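Local coordinates for protein putative peptidase (Clostridium acetobutylicum, PDB 3K9T) that binds one zinc ion per subunit and may serve in the biosynthesis of modified polysaccharides, with no peptidase activity expected despite an aminopeptidase-like domain, at residues A[69-81]-A[152-166]. Numbering follows the deposited sequence.
Sequences KEWNIKDAYVRNS and DDYEVVIDSSLEDGS
Tyr77 and Val157 face each other as a hydrogen-bonded pair of strands 70-79 and 153-163, the central pair of the four-stranded antiparallel sheet in the insert domain. A classic beta bulge breaks the ladder: Lys74 and Asp75 both sit opposite Asp159, whose O accepts a hydrogen bond from Lys74 N and whose N donates one to Asp75 O, and the register moves by one residue. On the face bearing Ala76, Val78, Val156 and Ile158, Phe139 packs against all four.

The side chain of Arg79 runs alongside that of Glu155. Its CB lies against Glu155 O and CB, and its CD comes 3.5 Å from Glu155 OE1. There the chain bends (chi3 -102°), taking NE and CZ past the same oxygen. NH1 ends 2.6 Å from Glu155 OE1 in a salt bridge, near the guanidinium plane and on the syn side of the carboxylate. The two planes stand 34° apart. Tyr77 CE1 lies over one face of the guanidinium. Tyr77 CG stands between its backbone N and carbonyl carbon (chi1 51°), which brings the ring alongside Val157. Val157 CB sits over one face, 3.8 Å from the Tyr77 ring centroid, in a CH-pi contact.

At the other end, toward the aminopeptidase-like region, Glu70 is shared: OE2 accepts a hydrogen bond from Asn72 ND2 and forms a salt bridge with Arg39, while Asn72 OD1 accepts one from Asn36 N. Glu70 OE1 offers its anti lone pair to Ser166 N, a nearly straight bond of 3.0 Å.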
loop_
_atom_site.group_PDB
_atom_site.type_symbol
_atom_site.label_atom_id
_atom_site.label_comp_id
_atom_site.label_asym_id
_atom_site.label_seq_id
_atom_site.Cartn_x
_atom_site.Cartn_y
_atom_site.Cartn_z
ATOM N N LYS A 69 -13.593 43.749 18.930
ATOM C CA LYS A 69 -14.612 44.466 19.677
ATOM C C LYS A 69 -15.804 43.549 19.880
ATOM O O LYS A 69 -16.016 42.579 19.139
ATOM C CB LYS A 69 -15.072 45.729 18.951
ATOM C CG LYS A 69 -13.992 46.798 18.906
ATOM C CD LYS A 69 -14.455 48.163 18.395
ATOM C CE LYS A 69 -13.275 49.136 18.413
ATOM N NZ LYS A 69 -13.576 50.380 19.167
ATOM N N GLU A 70 -16.579 43.862 20.911
ATOM C CA GLU A 70 -17.745 43.092 21.219
ATOM C C GLU A 70 -18.921 43.663 20.457
ATOM O O GLU A 70 -19.101 44.886 20.406
ATOM C CB GLU A 70 -18.009 43.113 22.734
ATOM C CG GLU A 70 -19.289 42.389 23.103
ATOM C CD GLU A 70 -19.536 42.297 24.582
ATOM O OE1 GLU A 70 -18.570 42.309 25.395
ATOM O OE2 GLU A 70 -20.728 42.175 24.922
ATOM N N TRP A 71 -19.734 42.768 19.905
ATOM C CA TRP A 71 -20.922 43.136 19.122
ATOM C C TRP A 71 -22.183 42.682 19.841
ATOM O O TRP A 71 -22.225 41.570 20.406
ATOM C CB TRP A 71 -20.871 42.480 17.733
ATOM C CG TRP A 71 -21.989 42.861 16.814
ATOM C CD1 TRP A 71 -22.206 44.093 16.263
ATOM C CD2 TRP A 71 -23.043 42.022 16.338
ATOM N NE1 TRP A 71 -23.329 44.071 15.473
ATOM C CE2 TRP A 71 -23.860 42.809 15.500
ATOM C CE3 TRP A 71 -23.378 40.678 16.529
ATOM C CZ2 TRP A 71 -24.989 42.297 14.859
ATOM C CZ3 TRP A 71 -24.493 40.163 15.873
ATOM C CH2 TRP A 71 -25.281 40.971 15.047
ATOM N N ASN A 72 -23.210 43.538 19.797
ATOM C CA ASN A 72 -24.523 43.229 20.365
ATOM C C ASN A 72 -25.634 43.788 19.504
ATOM O O ASN A 72 -25.398 44.728 18.756
ATOM C CB ASN A 72 -24.634 43.761 21.777
ATOM C CG ASN A 72 -23.950 42.858 22.763
ATOM O OD1 ASN A 72 -24.439 41.747 23.051
ATOM N ND2 ASN A 72 -22.790 43.297 23.269
ATOM N N ILE A 73 -26.837 43.223 19.606
ATOM C CA ILE A 73 -27.940 43.681 18.772
ATOM C C ILE A 73 -29.249 43.553 19.529
ATOM O O ILE A 73 -29.502 42.525 20.134
ATOM C CB ILE A 73 -27.952 42.920 17.391
ATOM C CG1 ILE A 73 -29.078 43.409 16.461
ATOM C CG2 ILE A 73 -28.038 41.403 17.584
ATOM C CD1 ILE A 73 -28.789 43.176 14.957
ATOM N N LYS A 74 -30.044 44.635 19.515
ATOM C CA LYS A 74 -31.382 44.698 20.110
ATOM C C LYS A 74 -32.473 44.460 19.048
ATOM O O LYS A 74 -33.416 43.702 19.248
ATOM C CB LYS A 74 -31.609 46.071 20.756
ATOM C CG LYS A 74 -30.761 46.325 21.998
ATOM C CD LYS A 74 -30.853 47.781 22.489
ATOM C CE LYS A 74 -29.617 48.158 23.342
ATOM N NZ LYS A 74 -28.315 48.175 22.569
ATOM N N ASP A 75 -32.361 45.111 17.906
ATOM C CA ASP A 75 -33.400 44.977 16.900
ATOM C C ASP A 75 -32.813 45.391 15.579
ATOM O O ASP A 75 -31.770 46.051 15.540
ATOM C CB ASP A 75 -34.590 45.889 17.265
ATOM C CG ASP A 75 -35.926 45.470 16.621
ATOM O OD1 ASP A 75 -36.023 44.424 15.962
ATOM O OD2 ASP A 75 -36.914 46.211 16.808
ATOM N N ALA A 76 -33.468 44.962 14.507
ATOM C CA ALA A 76 -33.109 45.354 13.156
ATOM C C ALA A 76 -34.343 45.165 12.295
ATOM O O ALA A 76 -35.114 44.219 12.511
ATOM C CB ALA A 76 -31.978 44.527 12.640
ATOM N N TYR A 77 -34.553 46.083 11.345
ATOM C CA TYR A 77 -35.671 45.981 10.400
ATOM C C TYR A 77 -35.561 46.954 9.230
ATOM O O TYR A 77 -34.874 47.980 9.328
ATOM C CB TYR A 77 -37.037 46.171 11.100
ATOM C CG TYR A 77 -37.164 47.407 11.986
ATOM C CD1 TYR A 77 -37.606 48.630 11.478
ATOM C CD2 TYR A 77 -36.880 47.331 13.350
ATOM C CE1 TYR A 77 -37.726 49.754 12.311
ATOM C CE2 TYR A 77 -37.007 48.427 14.174
ATOM C CZ TYR A 77 -37.429 49.637 13.656
ATOM O OH TYR A 77 -37.545 50.710 14.520
ATOM N N VAL A 78 -36.198 46.567 8.117
ATOM C CA VAL A 78 -36.431 47.424 6.967
ATOM C C VAL A 78 -37.954 47.593 6.939
ATOM O O VAL A 78 -38.706 46.619 6.871
ATOM C CB VAL A 78 -35.962 46.805 5.635
ATOM C CG1 VAL A 78 -36.418 47.679 4.460
ATOM C CG2 VAL A 78 -34.429 46.589 5.626
ATOM N N ARG A 79 -38.410 48.833 7.014
ATOM C CA ARG A 79 -39.840 49.112 7.090
ATOM C C ARG A 79 -40.267 49.949 5.892
ATOM O O ARG A 79 -39.541 50.848 5.493
ATOM C CB ARG A 79 -40.098 49.877 8.366
ATOM C CG ARG A 79 -41.529 49.987 8.748
ATOM C CD ARG A 79 -41.646 50.968 9.895
ATOM N NE ARG A 79 -41.820 50.326 11.195
ATOM C CZ ARG A 79 -41.271 50.746 12.336
ATOM N NH1 ARG A 79 -40.423 51.779 12.357
ATOM N NH2 ARG A 79 -41.525 50.089 13.466
ATOM N N ASN A 80 -41.425 49.652 5.307
ATOM C CA ASN A 80 -41.910 50.438 4.160
ATOM C C ASN A 80 -42.787 51.619 4.632
ATOM O O ASN A 80 -43.096 51.729 5.824
ATOM C CB ASN A 80 -42.616 49.545 3.121
ATOM C CG ASN A 80 -43.954 48.996 3.610
ATOM O OD1 ASN A 80 -44.558 49.522 4.552
ATOM N ND2 ASN A 80 -44.421 47.928 2.964
ATOM N N SER A 81 -43.177 52.495 3.699
ATOM C CA SER A 81 -43.974 53.714 4.018
ATOM C C SER A 81 -45.333 53.375 4.593
ATOM O O SER A 81 -45.877 54.138 5.381
ATOM C CB SER A 81 -44.208 54.576 2.784
ATOM O OG SER A 81 -43.297 54.267 1.761
ATOM N N ASP A 152 -39.646 52.456 -3.263
ATOM C CA ASP A 152 -40.255 53.034 -2.072
ATOM C C ASP A 152 -39.196 53.749 -1.242
ATOM O O ASP A 152 -38.007 53.721 -1.590
ATOM C CB ASP A 152 -40.902 51.903 -1.232
ATOM C CG ASP A 152 -41.906 52.409 -0.223
ATOM O OD1 ASP A 152 -42.280 53.578 -0.308
ATOM O OD2 ASP A 152 -42.325 51.653 0.670
ATOM N N ASP A 153 -39.646 54.427 -0.183
ATOM C CA ASP A 153 -38.758 54.963 0.843
ATOM C C ASP A 153 -38.910 54.026 2.018
ATOM O O ASP A 153 -40.014 53.804 2.540
ATOM C CB ASP A 153 -39.083 56.410 1.249
ATOM C CG ASP A 153 -38.496 57.436 0.288
ATOM O OD1 ASP A 153 -37.264 57.402 0.026
ATOM O OD2 ASP A 153 -39.277 58.281 -0.199
ATOM N N TYR A 154 -37.780 53.449 2.402
ATOM C CA TYR A 154 -37.748 52.471 3.456
ATOM C C TYR A 154 -37.008 53.034 4.653
ATOM O O TYR A 154 -35.989 53.679 4.488
ATOM C CB TYR A 154 -37.046 51.200 2.959
ATOM C CG TYR A 154 -37.826 50.394 1.939
ATOM C CD1 TYR A 154 -38.845 49.532 2.343
ATOM C CD2 TYR A 154 -37.535 50.480 0.574
ATOM C CE1 TYR A 154 -39.566 48.785 1.423
ATOM C CE2 TYR A 154 -38.246 49.725 -0.361
ATOM C CZ TYR A 154 -39.267 48.874 0.072
ATOM O OH TYR A 154 -39.997 48.119 -0.833
ATOM N N GLU A 155 -37.551 52.810 5.846
ATOM C CA GLU A 155 -36.829 53.060 7.087
ATOM C C GLU A 155 -35.949 51.824 7.324
ATOM O O GLU A 155 -36.440 50.685 7.309
ATOM C CB GLU A 155 -37.788 53.245 8.267
ATOM C CG GLU A 155 -37.152 53.935 9.480
ATOM C CD GLU A 155 -38.009 53.870 10.742
ATOM O OE1 GLU A 155 -39.089 53.253 10.723
ATOM O OE2 GLU A 155 -37.582 54.423 11.772
ATOM N N VAL A 156 -34.656 52.061 7.512
ATOM C CA VAL A 156 -33.678 51.012 7.706
ATOM C C VAL A 156 -33.048 51.187 9.072
ATOM O O VAL A 156 -32.353 52.172 9.322
ATOM C CB VAL A 156 -32.593 51.081 6.635
ATOM C CG1 VAL A 156 -31.562 49.946 6.829
ATOM C CG2 VAL A 156 -33.239 51.035 5.243
ATOM N N VAL A 157 -33.298 50.217 9.945
ATOM C CA VAL A 157 -32.822 50.249 11.309
ATOM C C VAL A 157 -32.055 48.971 11.660
ATOM O O VAL A 157 -32.580 47.866 11.513
ATOM C CB VAL A 157 -34.015 50.364 12.305
ATOM C CG1 VAL A 157 -33.520 50.261 13.731
ATOM C CG2 VAL A 157 -34.775 51.648 12.094
ATOM N N ILE A 158 -30.802 49.138 12.068
ATOM C CA ILE A 158 -30.044 48.091 12.738
ATOM C C ILE A 158 -29.593 48.708 14.069
ATOM O O ILE A 158 -28.669 49.526 14.096
ATOM C CB ILE A 158 -28.792 47.605 11.964
ATOM C CG1 ILE A 158 -29.166 46.996 10.612
ATOM C CG2 ILE A 158 -28.038 46.582 12.797
ATOM C CD1 ILE A 158 -27.936 46.715 9.687
ATOM N N ASP A 159 -30.256 48.314 15.155
ATOM C CA ASP A 159 -29.959 48.801 16.496
ATOM C C ASP A 159 -28.935 47.882 17.136
ATOM O O ASP A 159 -29.285 46.969 17.893
ATOM C CB ASP A 159 -31.241 48.852 17.348
ATOM C CG ASP A 159 -31.026 49.513 18.696
ATOM O OD1 ASP A 159 -29.940 50.105 18.896
ATOM O OD2 ASP A 159 -31.943 49.429 19.550
ATOM N N SER A 160 -27.665 48.149 16.835
ATOM C CA SER A 160 -26.554 47.322 17.299
ATOM C C SER A 160 -25.499 48.164 17.983
ATOM O O SER A 160 -25.592 49.388 17.982
ATOM C CB SER A 160 -25.921 46.594 16.093
ATOM O OG SER A 160 -25.496 47.506 15.096
ATOM N N SER A 161 -24.504 47.508 18.582
ATOM C CA SER A 161 -23.338 48.209 19.124
ATOM C C SER A 161 -22.095 47.418 18.840
ATOM O O SER A 161 -22.138 46.196 18.832
ATOM C CB SER A 161 -23.439 48.438 20.640
ATOM O OG SER A 161 -23.521 47.211 21.333
ATOM N N LEU A 162 -20.993 48.129 18.628
ATOM C CA LEU A 162 -19.696 47.534 18.318
ATOM C C LEU A 162 -18.684 48.358 19.115
ATOM O O LEU A 162 -18.301 49.469 18.721
ATOM C CB LEU A 162 -19.447 47.595 16.814
ATOM C CG LEU A 162 -18.278 46.824 16.200
ATOM C CD1 LEU A 162 -18.229 45.364 16.618
ATOM C CD2 LEU A 162 -18.356 46.941 14.673
ATOM N N GLU A 163 -18.284 47.816 20.261
ATOM C CA GLU A 163 -17.509 48.541 21.250
ATOM C C GLU A 163 -16.536 47.596 21.876
ATOM O O GLU A 163 -16.755 46.385 21.858
ATOM C CB GLU A 163 -18.438 49.046 22.376
ATOM C CG GLU A 163 -19.488 50.100 21.989
ATOM C CD GLU A 163 -18.885 51.346 21.321
ATOM O OE1 GLU A 163 -17.716 51.695 21.634
ATOM O OE2 GLU A 163 -19.585 51.975 20.481
ATOM N N ASP A 164 -15.464 48.149 22.435
ATOM C CA ASP A 164 -14.518 47.373 23.220
ATOM C C ASP A 164 -15.332 46.698 24.277
ATOM O O ASP A 164 -16.191 47.322 24.876
ATOM C CB ASP A 164 -13.472 48.272 23.899
ATOM C CG ASP A 164 -12.333 48.666 22.973
ATOM O OD1 ASP A 164 -12.283 48.213 21.802
ATOM O OD2 ASP A 164 -11.452 49.412 23.441
ATOM N N GLY A 165 -15.089 45.407 24.473
ATOM C CA GLY A 165 -15.837 44.607 25.441
ATOM C C GLY A 165 -14.992 43.394 25.796
ATOM O O GLY A 165 -13.793 43.516 26.157
ATOM N N SER A 166 -15.600 42.219 25.684
ATOM C CA SER A 166 -14.851 40.998 25.836
ATOM C C SER A 166 -15.462 39.817 25.109
ATOM O O SER A 166 -16.671 39.787 24.817
ATOM C CB SER A 166 -14.699 40.664 27.314
ATOM O OG SER A 166 -15.967 40.551 27.898
HETATM O O HOH W 1 -14.827 51.080 21.501
HETATM O O HOH W 2 -21.490 45.844 21.839
HETATM O O HOH W 3 -26.788 46.697 20.937
#